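Local coordinates for protein 3-hydroxyadipyl-CoA dehydrogenase (Escherichia coli, PDB 3MOG) that catalyses the NAD-dependent oxidation of (3S)-3-hydroxyadipyl-CoA to 3-oxoadipyl-CoA in the bacterial breakdown of phenylacetate, at residues K178-R182 / D414-A418; R339-V343 / I354-N360. All blocks are in the same frame, centred on the assembly; numbering follows the deposited sequence.

Contact 1: residues K178-R182 / D414-A418; sequences KQPVR and DIDTA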
ATOM      1  N   LYS C 178      17.267 -27.628  23.533  1.00 55.31           N
ATOM      2  CA  LYS C 178      16.767 -26.801  22.441  1.00 54.82           C
ATOM      3  C   LYS C 178      17.889 -25.965  21.868  1.00 54.24           C
ATOM      4  O   LYS C 178      19.014 -25.980  22.372  1.00 54.67           O
ATOM      5  CB  LYS C 178      15.627 -25.875  22.901  1.00 53.75           C
ATOM      6  CG  LYS C 178      14.375 -26.572  23.442  1.00 47.23           C
ATOM      7  CD  LYS C 178      13.861 -27.656  22.514  1.00 47.74           C
ATOM      8  CE  LYS C 178      12.617 -28.324  23.096  1.00 48.24           C
ATOM      9  NZ  LYS C 178      12.128 -29.447  22.229  1.00 51.07           N
ATOM     10  N   GLN C 179      17.571 -25.236  20.808  1.00 52.81           N
ATOM     11  CA  GLN C 179      18.490 -24.282  20.229  1.00 47.39           C
ATOM     12  C   GLN C 179      17.815 -22.917  20.216  1.00 50.04           C
ATOM     13  O   GLN C 179      16.933 -22.663  19.393  1.00 54.43           O
ATOM     14  CB  GLN C 179      18.869 -24.706  18.804  1.00 46.55           C
ATOM     15  CG  GLN C 179      20.022 -23.906  18.194  1.00 57.73           C
ATOM     16  CD  GLN C 179      21.268 -23.905  19.070  1.00 63.09           C
ATOM     17  OE1 GLN C 179      21.784 -24.963  19.429  1.00 67.89           O
ATOM     18  NE2 GLN C 179      21.743 -22.713  19.432  1.00 61.60           N
ATOM     19  N   PRO C 180      18.210 -22.038  21.141  1.00 49.85           N
ATOM     20  CA  PRO C 180      17.643 -20.700  21.130  1.00 48.43           C
ATOM     21  C   PRO C 180      18.260 -19.836  20.028  1.00 54.15           C
ATOM     22  O   PRO C 180      19.432 -20.023  19.660  1.00 52.26           O
ATOM     23  CB  PRO C 180      18.020 -20.150  22.503  1.00 49.15           C
ATOM     24  CG  PRO C 180      19.312 -20.879  22.854  1.00 52.01           C
ATOM     25  CD  PRO C 180      19.219 -22.226  22.205  1.00 51.19           C
ATOM     26  N   VAL C 181      17.447 -18.929  19.493  1.00 47.64           N
ATOM     27  CA  VAL C 181      17.902 -17.846  18.632  1.00 45.90           C
ATOM     28  C   VAL C 181      17.282 -16.562  19.195  1.00 45.88           C
ATOM     29  O   VAL C 181      16.172 -16.595  19.700  1.00 44.60           O
ATOM     30  CB  VAL C 181      17.518 -18.060  17.136  1.00 46.68           C
ATOM     31  CG1 VAL C 181      18.325 -19.202  16.520  1.00 47.63           C
ATOM     32  CG2 VAL C 181      15.996 -18.301  16.947  1.00 40.18           C
ATOM     33  N   ARG C 182      18.013 -15.453  19.148  1.00 44.31           N
ATOM     34  CA  ARG C 182      17.508 -14.172  19.664  1.00 47.08           C
ATOM     35  C   ARG C 182      16.985 -13.312  18.533  1.00 48.15           C
ATOM     36  O   ARG C 182      17.544 -13.313  17.442  1.00 51.97           O
ATOM     37  CB  ARG C 182      18.610 -13.401  20.380  1.00 44.34           C
ATOM     38  CG  ARG C 182      19.379 -14.237  21.377  1.00 52.60           C
ATOM     39  CD  ARG C 182      20.862 -13.953  21.270  1.00 60.71           C
ATOM     40  NE  ARG C 182      21.603 -14.855  22.143  1.00 64.20           N
ATOM     41  CZ  ARG C 182      22.127 -14.501  23.313  1.00 64.16           C
ATOM     42  NH1 ARG C 182      22.016 -13.247  23.746  1.00 63.97           N
ATOM     43  NH2 ARG C 182      22.770 -15.402  24.048  1.00 57.14           N
ATOM     44  N   ASP C 414      21.781 -16.549  13.578  1.00 45.55           N
ATOM     45  CA  ASP C 414      20.487 -16.910  14.152  1.00 44.98           C
ATOM     46  C   ASP C 414      19.378 -16.999  13.116  1.00 47.11           C
ATOM     47  O   ASP C 414      18.438 -17.776  13.283  1.00 48.05           O
ATOM     48  CB  ASP C 414      20.102 -15.959  15.270  1.00 43.95           C
ATOM     49  CG  ASP C 414      20.825 -16.275  16.570  1.00 54.43           C
ATOM     50  OD1 ASP C 414      21.558 -17.304  16.633  1.00 48.80           O
ATOM     51  OD2 ASP C 414      20.653 -15.488  17.525  1.00 45.40           O
ATOM     52  N   ILE C 415      19.500 -16.211  12.051  1.00 47.27           N
ATOM     53  CA  ILE C 415      18.579 -16.298  10.921  1.00 41.87           C
ATOM     54  C   ILE C 415      18.759 -17.640  10.200  1.00 42.44           C
ATOM     55  O   ILE C 415      17.780 -18.325   9.909  1.00 46.77           O
ATOM     56  CB  ILE C 415      18.730 -15.069   9.974  1.00 45.31           C
ATOM     57  CG1 ILE C 415      18.326 -13.780  10.722  1.00 45.79           C
ATOM     58  CG2 ILE C 415      17.877 -15.234   8.705  1.00 37.24           C
ATOM     59  CD1 ILE C 415      18.568 -12.475   9.957  1.00 41.95           C
ATOM     60  N   ASP C 416      20.008 -18.041   9.953  1.00 47.00           N
ATOM     61  CA  ASP C 416      20.275 -19.343   9.324  1.00 45.49           C
ATOM     62  C   ASP C 416      19.734 -20.490  10.185  1.00 46.29           C
ATOM     63  O   ASP C 416      19.003 -21.350   9.697  1.00 48.43           O
ATOM     64  CB  ASP C 416      21.772 -19.543   9.043  1.00 44.24           C
ATOM     65  CG  ASP C 416      22.265 -18.773   7.820  1.00 55.09           C
ATOM     66  OD1 ASP C 416      21.438 -18.361   6.979  1.00 58.23           O
ATOM     67  OD2 ASP C 416      23.502 -18.578   7.703  1.00 61.03           O
ATOM     68  N   THR C 417      20.074 -20.474  11.470  1.00 43.67           N
ATOM     69  CA  THR C 417      19.663 -21.519  12.399  1.00 42.65           C
ATOM     70  C   THR C 417      18.152 -21.645  12.463  1.00 43.30           C
ATOM     71  O   THR C 417      17.617 -22.748  12.334  1.00 42.67           O
ATOM     72  CB  THR C 417      20.230 -21.264  13.787  1.00 43.30           C
ATOM     73  OG1 THR C 417      21.660 -21.280  13.707  1.00 44.50           O
ATOM     74  CG2 THR C 417      19.768 -22.325  14.766  1.00 42.15           C
ATOM     75  N   ALA C 418      17.468 -20.510  12.607  1.00 40.69           N
ATOM     76  CA  ALA C 418      16.009 -20.491  12.653  1.00 36.71           C
ATOM     77  C   ALA C 418      15.339 -21.161  11.464  1.00 40.32           C
ATOM     78  O   ALA C 418      14.371 -21.905  11.624  1.00 43.89           O
ATOM     79  CB  ALA C 418      15.502 -19.060  12.815  1.00 34.77           C
TER
HETATM   80  O   HOH W   1      20.274 -13.062  16.942  1.00 39.34           O
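One face of the Asp414 carboxylate rests against Val181, with Asp414 CG 3.8 Å from Val181 CB. The backbone N-H of Arg182 reaches OD2 from this same face: Arg182 N lies 3.1 Å from Asp414 OD2, 55° out of the carboxylate plane, and the bond is nearly straight at its hydrogen. From the other side of the carboxylate plane, near the OD2 end, a water donates to that oxygen and to Arg182 O, so Asp414 meets the N-H of Arg182 directly and its carbonyl through this water, whose 2.5 Å approach to Asp414 OD2 is short. Beyond OD2 the Arg182 guanidinium is turned only 20° from the carboxylate plane, but its NE stays 4.8 Å from Asp414 OD2; the attraction is therefore at most long-range, and the strong partner of the arginine is Glu167. Asp414 sits near the N-terminal end of helix 412-422, whose dipole may help to stabilise the carboxylate charge.

Val181 is the apolar centre. Its CG1 methyl lies 3.5 Å from Asp414 O and 3.9 Å from Thr417 CG2, while its CG2 meets Ala418 CB at 4.2 Å. Thr417 OG1 bonds back to Gln413 O, and with OG1 beside the backbone N (chi1 -61°) the methyl is left to face the strand. That methyl also touches the aliphatic part of Gln179, CG to Thr417 CG2 being 3.8 Å, the two side chains crossing at about a right angle.

Strand 179-184, outermost in the large sheet of the NAD-binding domain, hydrogen-bonds to strand 152-157 through Gln179 and Val181. Pro180 points away from the contact onto helix 163-175, whereas Val181 bears on helix 412-422 of the second C-terminal-type domain. That helix turns Ile415 and Asp416 toward helix 429-436, and Ile190 touches both Val181 and Ala418.

Contact 2: residues R339-V343 / I354-N360; sequences RPVVV and IAAAAVN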
ATOM      1  N   ARG C 339      17.900 -17.518 -32.082  1.00 57.93           N
ATOM      2  CA  ARG C 339      18.214 -18.935 -31.933  1.00 57.62           C
ATOM      3  C   ARG C 339      17.096 -19.484 -31.059  1.00 59.62           C
ATOM      4  O   ARG C 339      16.469 -18.712 -30.341  1.00 55.29           O
ATOM      5  CB  ARG C 339      19.531 -19.113 -31.168  1.00 62.60           C
ATOM      6  CG  ARG C 339      20.758 -18.550 -31.835  1.00 76.03           C
ATOM      7  CD  ARG C 339      21.857 -18.252 -30.824  1.00 78.36           C
ATOM      8  NE  ARG C 339      22.458 -19.467 -30.267  1.00 85.41           N
ATOM      9  CZ  ARG C 339      23.375 -20.214 -30.882  1.00 82.24           C
ATOM     10  NH1 ARG C 339      23.809 -19.898 -32.103  1.00 82.96           N
ATOM     11  NH2 ARG C 339      23.851 -21.292 -30.277  1.00 74.13           N
ATOM     12  N   PRO C 340      16.854 -20.811 -31.093  1.00 55.05           N
ATOM     13  CA  PRO C 340      15.945 -21.396 -30.124  1.00 54.40           C
ATOM     14  C   PRO C 340      16.578 -21.413 -28.741  1.00 57.83           C
ATOM     15  O   PRO C 340      17.805 -21.518 -28.634  1.00 58.87           O
ATOM     16  CB  PRO C 340      15.778 -22.842 -30.612  1.00 50.28           C
ATOM     17  CG  PRO C 340      16.302 -22.861 -31.989  1.00 59.04           C
ATOM     18  CD  PRO C 340      17.367 -21.830 -32.024  1.00 60.88           C
ATOM     19  N   VAL C 341      15.741 -21.309 -27.701  1.00 53.94           N
ATOM     20  CA  VAL C 341      16.197 -21.252 -26.314  1.00 48.27           C
ATOM     21  C   VAL C 341      15.291 -22.077 -25.404  1.00 50.12           C
ATOM     22  O   VAL C 341      14.059 -21.972 -25.460  1.00 43.66           O
ATOM     23  CB  VAL C 341      16.301 -19.782 -25.786  1.00 48.03           C
ATOM     24  CG1 VAL C 341      16.667 -19.746 -24.313  1.00 50.86           C
ATOM     25  CG2 VAL C 341      17.329 -18.987 -26.554  1.00 46.88           C
ATOM     26  N   VAL C 342      15.908 -22.923 -24.581  1.00 51.30           N
ATOM     27  CA  VAL C 342      15.213 -23.540 -23.465  1.00 50.28           C
ATOM     28  C   VAL C 342      15.765 -22.939 -22.158  1.00 53.88           C
ATOM     29  O   VAL C 342      16.980 -22.913 -21.934  1.00 47.50           O
ATOM     30  CB  VAL C 342      15.326 -25.089 -23.492  1.00 49.51           C
ATOM     31  CG1 VAL C 342      14.584 -25.720 -22.300  1.00 46.16           C
ATOM     32  CG2 VAL C 342      14.777 -25.638 -24.792  1.00 48.75           C
ATOM     33  N   VAL C 343      14.870 -22.420 -21.322  1.00 51.00           N
ATOM     34  CA  VAL C 343      15.253 -21.921 -20.002  1.00 48.57           C
ATOM     35  C   VAL C 343      15.121 -23.047 -18.957  1.00 49.92           C
ATOM     36  O   VAL C 343      14.109 -23.732 -18.911  1.00 49.42           O
ATOM     37  CB  VAL C 343      14.438 -20.656 -19.615  1.00 50.46           C
ATOM     38  CG1 VAL C 343      14.423 -20.434 -18.114  1.00 42.53           C
ATOM     39  CG2 VAL C 343      15.013 -19.425 -20.319  1.00 42.07           C
ATOM     40  N   ILE C 354      11.717 -26.746 -16.928  1.00 44.21           N
ATOM     41  CA  ILE C 354      12.183 -26.104 -18.160  1.00 44.90           C
ATOM     42  C   ILE C 354      11.038 -25.376 -18.854  1.00 46.53           C
ATOM     43  O   ILE C 354       9.871 -25.669 -18.613  1.00 45.51           O
ATOM     44  CB  ILE C 354      12.829 -27.111 -19.186  1.00 49.90           C
ATOM     45  CG1 ILE C 354      11.765 -28.013 -19.828  1.00 54.38           C
ATOM     46  CG2 ILE C 354      13.962 -27.937 -18.546  1.00 48.37           C
ATOM     47  CD1 ILE C 354      12.150 -28.541 -21.189  1.00 62.07           C
ATOM     48  N   ALA C 355      11.381 -24.402 -19.688  1.00 45.45           N
ATOM     49  CA  ALA C 355      10.390 -23.747 -20.523  1.00 50.63           C
ATOM     50  C   ALA C 355      11.034 -23.490 -21.847  1.00 48.09           C
ATOM     51  O   ALA C 355      12.190 -23.052 -21.908  1.00 47.98           O
ATOM     52  CB  ALA C 355       9.899 -22.433 -19.898  1.00 44.35           C
ATOM     53  N   ALA C 356      10.292 -23.805 -22.903  1.00 50.40           N
ATOM     54  CA  ALA C 356      10.733 -23.567 -24.270  1.00 45.76           C
ATOM     55  C   ALA C 356      10.152 -22.248 -24.723  1.00 48.71           C
ATOM     56  O   ALA C 356       9.013 -21.927 -24.383  1.00 48.49           O
ATOM     57  CB  ALA C 356      10.232 -24.667 -25.168  1.00 49.23           C
ATOM     58  N   ALA C 357      10.927 -21.475 -25.475  1.00 50.04           N
ATOM     59  CA  ALA C 357      10.367 -20.321 -26.161  1.00 57.60           C
ATOM     60  C   ALA C 357       9.317 -20.819 -27.155  1.00 60.68           C
ATOM     61  O   ALA C 357       9.536 -21.819 -27.845  1.00 63.49           O
ATOM     62  CB  ALA C 357      11.450 -19.559 -26.862  1.00 52.21           C
ATOM     63  N   ALA C 358       8.173 -20.145 -27.196  1.00 62.91           N
ATOM     64  CA  ALA C 358       7.097 -20.434 -28.165  1.00 63.68           C
ATOM     65  C   ALA C 358       7.613 -20.591 -29.592  1.00 60.54           C
ATOM     66  O   ALA C 358       7.127 -21.440 -30.335  1.00 62.28           O
ATOM     67  CB  ALA C 358       6.033 -19.332 -28.119  1.00 58.33           C
ATOM     68  N   VAL C 359       8.615 -19.772 -29.934  1.00 62.75           N
ATOM     69  CA  VAL C 359       9.283 -19.745 -31.240  1.00 61.41           C
ATOM     70  C   VAL C 359      10.199 -20.961 -31.531  1.00 63.10           C
ATOM     71  O   VAL C 359      10.668 -21.123 -32.664  1.00 64.68           O
ATOM     72  CB  VAL C 359      10.054 -18.387 -31.423  1.00 62.20           C
ATOM     73  CG1 VAL C 359      11.475 -18.457 -30.873  1.00 59.92           C
ATOM     74  CG2 VAL C 359      10.063 -17.933 -32.872  1.00 66.01           C
ATOM     75  N   ASN C 360      10.456 -21.805 -30.526  1.00 60.94           N
ATOM     76  CA  ASN C 360      11.232 -23.032 -30.736  1.00 61.40           C
ATOM     77  C   ASN C 360      10.485 -24.002 -31.632  1.00 68.46           C
ATOM     78  O   ASN C 360       9.279 -24.213 -31.448  1.00 68.84           O
ATOM     79  CB  ASN C 360      11.533 -23.771 -29.426  1.00 56.98           C
ATOM     80  CG  ASN C 360      12.635 -23.123 -28.612  1.00 54.26           C
ATOM     81  OD1 ASN C 360      13.019 -21.983 -28.851  1.00 53.91           O
ATOM     82  ND2 ASN C 360      13.143 -23.857 -27.626  1.00 48.55           N
TER
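Val343 and Ala355 form a hydrogen-bonded antiparallel pair, Val343 N to Ala355 O 2.8 Å and Ala355 N to Val343 O 2.9 Å, followed by the non-hydrogen-bonded pair Val342 and Ala356. Past it, Asn360 carries the pairing on with a side chain: its amide lies beside Val341, OD1 accepting from Val341 N at 3.0 Å and ND2 giving to Val341 O at 3.0 Å. Val341 O thus has two donors. Ala357 N comes in almost in line with the carbonyl, whereas ND2 arrives from above the carbonyl plane, 73° out of it. With CG beside the backbone N (chi1 -76°), the amide folds back toward the strand from the end of a type I turn running from Ala357 to Asn360. Asn360 OD1 also lies against Pro340, 3.4 Å from Pro340 CB. On the sheet face of Val342 and Ala356, Val342 CG1 packs 3.8 Å from Ile354 CB, and Val342 CG2 meets Asn360 ND2. Helix 362-373 touches Ile354 and Ala356; helix 330-337 touches Val343 and Ala357. The pairing belongs to a beta hairpin, strands 341-345 and 351-356, within the mixed sheet of the reduced Rossmann-fold domain.

How the contacts relate
Contact 1 and contact 2 lie on opposite sides of the chain's centre, their own centres 43 Å apart and their nearest atoms about 26 Å apart, so neither touches the other. In sequence, contact 2 is nested inside the long loop that contact 1 closes. Contact 1, about 13 Å from the chain's centre, joins two domains: the sheet it uses also holds strand 8-11, which leads into a glycine-rich turn consistent with NAD binding. Contact 2 is internal to one domain, the reduced Rossmann fold, about 33 Å from that centre. Neither contact is touched by another subunit of the homotrimer.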